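Local coordinates for hemopexin fold protein CP4 (Vigna unguiculata, PDB 3OYO) that is of unsettled function but is a calcium-binding seed protein of the haemopexin fold, probably one of functionally diverse plant haemopexins, at residues A[29-34]-A[177-182]; A[153-156]-A[161-164]; A[192-197]-A[202-207]. All blocks are in the same frame, centred on the assembly; numbering follows the deposited sequence.

Interaction 3, the hairpin of 192-197 and 202-207, lies between the other two and touches both. Toward interaction 1, centred about 13 Å away, Glu182 OE1 meets Arg193 NH1 in a salt bridge of 3.2 Å, and Pro181 O probably accepts a hydrogen bond from Phe196 N at 3.0 Å. Toward interaction 2, about 12 Å between centres, the join is packing: Val161 CG2 reaches Thr204 O at 3.5 Å. Interactions 1 and 2 do not touch, their nearest atoms being about 11 Å apart. Calcium is bound by Asn5, Asp63, Asp119 and Asp172; the side chain of Ile155 in interaction 2 stays about 12 Å from the ion.

Interaction 1: residues A[29-34]-A[177-182]; sequences YTPGAS and SHKEPE
Tyr29 and His178 are brought together by their first torsions: CG of Tyr29 sits between its backbone N and carbonyl carbon (chi1 66°), while CG of His178 lies anti to its carbonyl carbon (chi1 -75°), which carries the imidazole to the side of the backbone N, where ND1 meets the phenol oxygen. Tyr29 OH is gripped twice. It accepts from His178 N at 2.8 Å in a fairly straight bond (163°), and it is hydrogen-bonded to His178 ND1 at 2.7 Å. The rings meet rim to rim, neither over the other's face. Ser177 OG lies in the plane of the phenol at its edge, 3.7 Å from Tyr29 CE2, and is itself fixed by Lys179 N in an ST turn. Further along, Pro31 CG rests on Lys179 CD at 4.0 Å. A phenylalanine at Tyr29 would probably strand His178 N and ND1 without their shared partner, setting the imidazole freer to turn. Tyr14 meets both rings, and His178 NE2 bonds Ser10 O. The contact thus joins Tyr29 and the type II turn that follows it, between strands 23-28 and 37-44 of the first sheet, to the loop between strands 173-176 and 182-187 of the last.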
loop_
_atom_site.group_PDB
_atom_site.type_symbol
_atom_site.label_atom_id
_atom_site.label_comp_id
_atom_site.label_asym_id
_atom_site.label_seq_id
_atom_site.Cartn_x
_atom_site.Cartn_y
_atom_site.Cartn_z
ATOM N N TYR A 29 -0.568 15.633 -0.539
ATOM C CA TYR A 29 -1.791 15.634 0.236
ATOM C C TYR A 29 -1.609 16.426 1.533
ATOM O O TYR A 29 -0.484 16.694 1.977
ATOM C CB TYR A 29 -2.262 14.183 0.464
ATOM C CG TYR A 29 -1.335 13.346 1.343
ATOM C CD1 TYR A 29 -0.063 12.953 0.886
ATOM C CD2 TYR A 29 -1.725 12.976 2.640
ATOM C CE1 TYR A 29 0.793 12.204 1.695
ATOM C CE2 TYR A 29 -0.879 12.216 3.450
ATOM C CZ TYR A 29 0.374 11.859 2.987
ATOM O OH TYR A 29 1.214 11.156 3.798
ATOM N N THR A 30 -2.742 16.810 2.116
ATOM C CA THR A 30 -2.783 17.570 3.355
ATOM C C THR A 30 -3.876 17.009 4.211
ATOM O O THR A 30 -5.057 17.254 3.946
ATOM C CB THR A 30 -3.032 19.090 3.138
ATOM O OG1 THR A 30 -2.018 19.604 2.258
ATOM C CG2 THR A 30 -2.924 19.829 4.530
ATOM N N PRO A 31 -3.494 16.271 5.262
ATOM C CA PRO A 31 -4.497 15.732 6.184
ATOM C C PRO A 31 -5.340 16.839 6.809
ATOM O O PRO A 31 -4.797 17.872 7.212
ATOM C CB PRO A 31 -3.660 14.973 7.238
ATOM C CG PRO A 31 -2.279 15.466 7.085
ATOM C CD PRO A 31 -2.115 15.923 5.665
ATOM N N GLY A 32 -6.649 16.626 6.886
ATOM C CA GLY A 32 -7.552 17.633 7.420
ATOM C C GLY A 32 -8.182 18.532 6.361
ATOM O O GLY A 32 -9.105 19.299 6.660
ATOM N N ALA A 33 -7.685 18.448 5.125
ATOM C CA ALA A 33 -8.161 19.292 4.027
ATOM C C ALA A 33 -8.430 18.477 2.742
ATOM O O ALA A 33 -7.805 17.419 2.488
ATOM C CB ALA A 33 -7.177 20.425 3.754
ATOM N N SER A 34 -9.396 18.955 1.962
ATOM C CA SER A 34 -9.746 18.352 0.685
ATOM C C SER A 34 -8.950 19.035 -0.423
ATOM O O SER A 34 -9.380 19.084 -1.570
ATOM C CB SER A 34 -11.232 18.516 0.436
ATOM O OG SER A 34 -11.896 17.338 0.852
ATOM N N SER A 177 0.454 7.316 6.564
ATOM C CA SER A 177 0.500 8.763 6.355
ATOM C C SER A 177 1.836 9.330 6.896
ATOM O O SER A 177 2.453 8.732 7.798
ATOM C CB SER A 177 -0.695 9.436 7.045
ATOM O OG SER A 177 -0.684 10.859 6.866
ATOM N N HIS A 178 2.278 10.458 6.337
ATOM C CA HIS A 178 3.454 11.169 6.874
ATOM C C HIS A 178 3.126 11.737 8.243
ATOM O O HIS A 178 4.014 12.107 9.026
ATOM C CB HIS A 178 3.857 12.323 5.965
ATOM C CG HIS A 178 4.537 11.888 4.711
ATOM N ND1 HIS A 178 3.850 11.632 3.546
ATOM C CD2 HIS A 178 5.841 11.663 4.440
ATOM C CE1 HIS A 178 4.697 11.250 2.614
ATOM N NE2 HIS A 178 5.918 11.286 3.122
ATOM N N LYS A 179 1.829 11.867 8.494
ATOM C CA LYS A 179 1.326 12.231 9.794
ATOM C C LYS A 179 1.139 10.934 10.545
ATOM O O LYS A 179 0.200 10.185 10.283
ATOM C CB LYS A 179 0.012 12.970 9.650
ATOM C CG LYS A 179 -0.560 13.421 10.981
ATOM C CD LYS A 179 -1.947 13.952 10.817
ATOM C CE LYS A 179 -2.641 14.186 12.179
ATOM N NZ LYS A 179 -2.190 15.480 12.761
ATOM N N GLU A 180 2.056 10.684 11.477
ATOM C CA GLU A 180 2.052 9.497 12.301
ATOM C C GLU A 180 1.131 9.685 13.532
ATOM O O GLU A 180 1.011 10.806 14.039
ATOM C CB GLU A 180 3.479 9.185 12.732
ATOM C CG GLU A 180 4.309 8.735 11.558
ATOM C CD GLU A 180 5.744 8.394 11.934
ATOM O OE1 GLU A 180 6.546 8.127 11.001
ATOM O OE2 GLU A 180 6.073 8.389 13.136
ATOM N N PRO A 181 0.441 8.618 13.980
ATOM C CA PRO A 181 0.397 7.256 13.465
ATOM C C PRO A 181 -0.934 6.982 12.702
ATOM O O PRO A 181 -1.715 6.121 13.097
ATOM C CB PRO A 181 0.465 6.430 14.752
ATOM C CG PRO A 181 -0.417 7.268 15.753
ATOM C CD PRO A 181 -0.343 8.721 15.240
ATOM N N GLU A 182 -1.182 7.721 11.623
ATOM C CA GLU A 182 -2.406 7.535 10.810
ATOM C C GLU A 182 -2.125 6.716 9.538
ATOM O O GLU A 182 -0.992 6.606 9.103
ATOM C CB GLU A 182 -3.006 8.898 10.428
ATOM C CG GLU A 182 -3.567 9.662 11.623
ATOM C CD GLU A 182 -4.095 11.027 11.265
ATOM O OE1 GLU A 182 -4.498 11.713 12.207
ATOM O OE2 GLU A 182 -4.119 11.426 10.070
#

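Interaction 2: residues A[153-156]-A[161-164]; sequences RNIG and VLNG
Gly156 and Asn163 mark the closest approach of the two backbones, with their CA atoms 4.3 Å apart. Segment 153-156 carries the end of strand 147-154 into the short helix 155-158, with Asn154 at the N-cap position, although its side chain makes no capping bond. After that helix the chain turns, and 161-164, without regular structure, passes beside Gly156 at the helix start. With no side chain at Gly156, Asn163 can lie directly against its backbone: Asn163 CB is 3.7 Å from Gly156 O and 4.1 Å from Gly156 CA. The asparagine is on the exposed side of the contact. On the buried side, Ile155 and Leu162 meet through one methyl each, Ile155 CG2 to Leu162 CD1 at 4.0 Å. The isoleucine presents this branch because CG2 stands anti to its backbone N, and the leucine, whose CB points toward the helix start, extends CD1 to it with chi2 at -177°. Behind Leu162, Val206 of strand 205-211 supplies a further apolar surface.

No hydrogen bond crosses between the segments; Leu162 O bonds Thr165 OG1 and Gly164 N bonds Glu168 OE2, both partners lying outside the two segments. Cohesion across this small interface of 145 Å² thus rests on shape and van der Waals contact.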
loop_
_atom_site.group_PDB
_atom_site.type_symbol
_atom_site.label_atom_id
_atom_site.label_comp_id
_atom_site.label_asym_id
_atom_site.label_seq_id
_atom_site.Cartn_x
_atom_site.Cartn_y
_atom_site.Cartn_z
ATOM N N ARG A 153 -3.937 -13.303 11.612
ATOM C CA ARG A 153 -5.244 -13.147 12.285
ATOM C C ARG A 153 -6.329 -12.602 11.365
ATOM O O ARG A 153 -6.034 -12.053 10.304
ATOM C CB ARG A 153 -5.097 -12.232 13.517
ATOM C CG ARG A 153 -3.996 -12.679 14.497
ATOM C CD ARG A 153 -3.733 -11.588 15.525
ATOM N NE ARG A 153 -4.933 -11.410 16.361
ATOM C CZ ARG A 153 -5.126 -10.436 17.248
ATOM N NH1 ARG A 153 -4.192 -9.512 17.435
ATOM N NH2 ARG A 153 -6.267 -10.380 17.947
ATOM N N ASN A 154 -7.579 -12.745 11.762
ATOM C CA ASN A 154 -8.660 -12.081 11.019
ATOM C C ASN A 154 -8.604 -10.607 11.285
ATOM O O ASN A 154 -8.335 -10.188 12.427
ATOM C CB ASN A 154 -10.045 -12.609 11.435
ATOM C CG ASN A 154 -10.206 -14.079 11.180
ATOM O OD1 ASN A 154 -9.909 -14.587 10.107
ATOM N ND2 ASN A 154 -10.674 -14.776 12.183
ATOM N N ILE A 155 -8.865 -9.807 10.246
ATOM C CA ILE A 155 -8.831 -8.347 10.357
ATOM C C ILE A 155 -9.801 -7.935 11.468
ATOM O O ILE A 155 -9.479 -7.100 12.325
ATOM C CB ILE A 155 -9.192 -7.654 9.001
ATOM C CG1 ILE A 155 -8.132 -7.972 7.918
ATOM C CG2 ILE A 155 -9.303 -6.152 9.204
ATOM C CD1 ILE A 155 -8.558 -7.635 6.453
ATOM N N GLY A 156 -10.979 -8.551 11.448
ATOM C CA GLY A 156 -12.028 -8.279 12.420
ATOM C C GLY A 156 -11.653 -8.513 13.850
ATOM O O GLY A 156 -12.105 -7.797 14.721
ATOM N N VAL A 161 -12.696 -2.290 15.649
ATOM C CA VAL A 161 -13.447 -1.195 14.984
ATOM C C VAL A 161 -13.725 -1.458 13.503
ATOM O O VAL A 161 -14.684 -0.918 12.934
ATOM C CB VAL A 161 -12.757 0.181 15.136
ATOM C CG1 VAL A 161 -12.866 0.638 16.537
ATOM C CG2 VAL A 161 -11.295 0.157 14.604
ATOM N N LEU A 162 -12.894 -2.283 12.862
ATOM C CA LEU A 162 -13.128 -2.636 11.440
ATOM C C LEU A 162 -14.085 -3.804 11.294
ATOM O O LEU A 162 -14.583 -4.074 10.220
ATOM C CB LEU A 162 -11.810 -2.937 10.705
ATOM C CG LEU A 162 -10.834 -1.784 10.614
ATOM C CD1 LEU A 162 -9.613 -2.209 9.796
ATOM C CD2 LEU A 162 -11.536 -0.601 9.998
ATOM N N ASN A 163 -14.336 -4.492 12.398
ATOM C CA ASN A 163 -15.329 -5.556 12.422
ATOM C C ASN A 163 -16.725 -4.992 12.105
ATOM O O ASN A 163 -17.201 -4.031 12.731
ATOM C CB ASN A 163 -15.320 -6.232 13.783
ATOM C CG ASN A 163 -15.944 -7.581 13.748
ATOM O OD1 ASN A 163 -15.545 -8.451 12.984
ATOM N ND2 ASN A 163 -16.926 -7.782 14.578
ATOM N N GLY A 164 -17.364 -5.601 11.114
ATOM C CA GLY A 164 -18.695 -5.203 10.726
ATOM C C GLY A 164 -18.670 -4.203 9.606
ATOM O O GLY A 164 -19.700 -3.910 9.047
#

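Interaction 3: residues A[192-197]-A[202-207]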
loop_
_atom_site.group_PDB
_atom_site.type_symbol
_atom_site.label_atom_id
_atom_site.label_comp_id
_atom_site.label_asym_id
_atom_site.label_seq_id
_atom_site.Cartn_x
_atom_site.Cartn_y
_atom_site.Cartn_z
ATOM N N VAL A 192 -11.256 5.045 4.313
ATOM C CA VAL A 192 -11.423 5.537 5.638
ATOM C C VAL A 192 -10.042 5.831 6.219
ATOM O O VAL A 192 -9.032 5.246 5.802
ATOM C CB VAL A 192 -12.151 4.488 6.549
ATOM C CG1 VAL A 192 -11.239 3.342 6.869
ATOM C CG2 VAL A 192 -12.676 5.145 7.840
ATOM N N ARG A 193 -10.029 6.698 7.214
ATOM C CA ARG A 193 -8.820 7.043 7.944
ATOM C C ARG A 193 -8.804 6.324 9.287
ATOM O O ARG A 193 -9.850 6.150 9.930
ATOM C CB ARG A 193 -8.750 8.567 8.167
ATOM C CG ARG A 193 -7.497 9.035 8.896
ATOM C CD ARG A 193 -7.377 10.569 8.898
ATOM N NE ARG A 193 -8.540 11.242 9.450
ATOM C CZ ARG A 193 -8.613 11.765 10.670
ATOM N NH1 ARG A 193 -7.593 11.681 11.534
ATOM N NH2 ARG A 193 -9.719 12.370 11.027
ATOM N N ILE A 194 -7.595 5.910 9.692
ATOM C CA ILE A 194 -7.358 5.256 10.985
ATOM C C ILE A 194 -6.174 5.829 11.787
ATOM O O ILE A 194 -5.220 6.418 11.240
ATOM C CB ILE A 194 -7.139 3.714 10.862
ATOM C CG1 ILE A 194 -5.805 3.372 10.167
ATOM C CG2 ILE A 194 -8.380 3.042 10.287
ATOM C CD1 ILE A 194 -5.366 1.872 10.319
ATOM N N ASP A 195 -6.249 5.636 13.099
ATOM C CA ASP A 195 -5.171 6.002 13.992
ATOM C C ASP A 195 -4.819 4.700 14.711
ATOM O O ASP A 195 -5.630 4.186 15.489
ATOM C CB ASP A 195 -5.655 7.079 14.975
ATOM C CG ASP A 195 -4.563 7.527 15.953
ATOM O OD1 ASP A 195 -4.063 6.699 16.729
ATOM O OD2 ASP A 195 -4.197 8.712 15.915
ATOM N N PHE A 196 -3.630 4.158 14.421
ATOM C CA PHE A 196 -3.253 2.851 14.962
ATOM C C PHE A 196 -2.114 3.048 15.959
ATOM O O PHE A 196 -1.442 4.074 15.960
ATOM C CB PHE A 196 -2.885 1.846 13.844
ATOM C CG PHE A 196 -1.648 2.229 13.084
ATOM C CD1 PHE A 196 -0.380 1.801 13.525
ATOM C CD2 PHE A 196 -1.727 3.033 11.948
ATOM C CE1 PHE A 196 0.786 2.221 12.899
ATOM C CE2 PHE A 196 -0.539 3.454 11.290
ATOM C CZ PHE A 196 0.707 3.035 11.762
ATOM N N THR A 197 -1.949 2.078 16.855
ATOM C CA THR A 197 -0.872 2.095 17.862
ATOM C C THR A 197 -0.288 0.690 17.949
ATOM O O THR A 197 -0.939 -0.218 18.474
ATOM C CB THR A 197 -1.345 2.665 19.246
ATOM O OG1 THR A 197 -2.660 2.205 19.565
ATOM C CG2 THR A 197 -1.397 4.188 19.198
ATOM N N ALA A 202 -6.138 -3.567 18.704
ATOM C CA ALA A 202 -7.460 -3.407 19.313
ATOM C C ALA A 202 -7.776 -1.939 19.648
ATOM O O ALA A 202 -8.939 -1.535 19.629
ATOM C CB ALA A 202 -7.581 -4.302 20.558
ATOM N N ASP A 203 -6.737 -1.141 19.913
ATOM C CA ASP A 203 -6.872 0.297 20.186
ATOM C C ASP A 203 -6.868 1.235 18.943
ATOM O O ASP A 203 -6.607 2.432 19.053
ATOM C CB ASP A 203 -5.789 0.711 21.172
ATOM C CG ASP A 203 -6.176 0.401 22.589
ATOM O OD1 ASP A 203 -7.148 1.027 23.064
ATOM O OD2 ASP A 203 -5.561 -0.484 23.204
ATOM N N THR A 204 -7.164 0.667 17.777
ATOM C CA THR A 204 -7.266 1.421 16.527
ATOM C C THR A 204 -8.489 2.321 16.583
ATOM O O THR A 204 -9.579 1.906 17.038
ATOM C CB THR A 204 -7.334 0.453 15.320
ATOM O OG1 THR A 204 -6.151 -0.334 15.321
ATOM C CG2 THR A 204 -7.462 1.178 13.955
ATOM N N LEU A 205 -8.275 3.568 16.148
ATOM C CA LEU A 205 -9.371 4.521 15.954
ATOM C C LEU A 205 -9.720 4.563 14.487
ATOM O O LEU A 205 -8.863 4.472 13.653
ATOM C CB LEU A 205 -9.021 5.923 16.448
ATOM C CG LEU A 205 -8.437 6.077 17.855
ATOM C CD1 LEU A 205 -8.154 7.515 18.062
ATOM C CD2 LEU A 205 -9.395 5.572 18.949
ATOM N N VAL A 206 -11.003 4.680 14.187
ATOM C CA VAL A 206 -11.460 4.698 12.809
ATOM C C VAL A 206 -12.414 5.876 12.596
ATOM O O VAL A 206 -13.158 6.264 13.514
ATOM C CB VAL A 206 -12.107 3.341 12.402
ATOM C CG1 VAL A 206 -13.393 3.114 13.109
ATOM C CG2 VAL A 206 -12.306 3.263 10.922
ATOM N N GLY A 207 -12.347 6.451 11.392
ATOM C CA GLY A 207 -13.170 7.611 10.998
ATOM C C GLY A 207 -14.393 7.067 10.319
ATOM O O GLY A 207 -14.489 5.858 10.156
HETATM O O HOH W 1 -4.733 4.347 18.241
#
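Asp195 and Leu205 lie side by side and point the same way from a hydrogen-bonded antiparallel pair, their CB atoms 3.9 Å apart. Leu205 CD1 packs against Asp195 CB and comes almost as near to the carboxylate carbon CG. Between them Leu205 N bonds Asp195 O at 2.8 Å, almost straight (173°), and Asp195 N returns a bond to Leu205 O at 2.9 Å. A third bond, Gly207 N to Arg193 O, is also 2.9 Å. On the other face of the sheet, Ile194 and Val206 form the non-hydrogen-bonded pair and cross at a slant, their CG2 methyls 4.0 Å apart. Val192 meets the same valine at about a right angle, CG2 to CG2 at 3.6 Å; that methyl of Val206 stands anti to its backbone N, and so leans toward the neighbouring strand. Thr204 turns CG2 to Ile194 CB, whereas its OG1 bonds Lys201 O. Toward the turn a water bridges the two segments, placed to donate to Asp195 OD1 at 2.9 Å and to Asp203 O at 2.8 Å, with Thr197 OG1 also near it. Phe196 leads its ring away from the partner strand to meet Phe122. Strands 190-195 and 205-211 so form a beta hairpin, the last two strands of a four-stranded antiparallel sheet, as in each blade of the four-bladed haemopexin propeller.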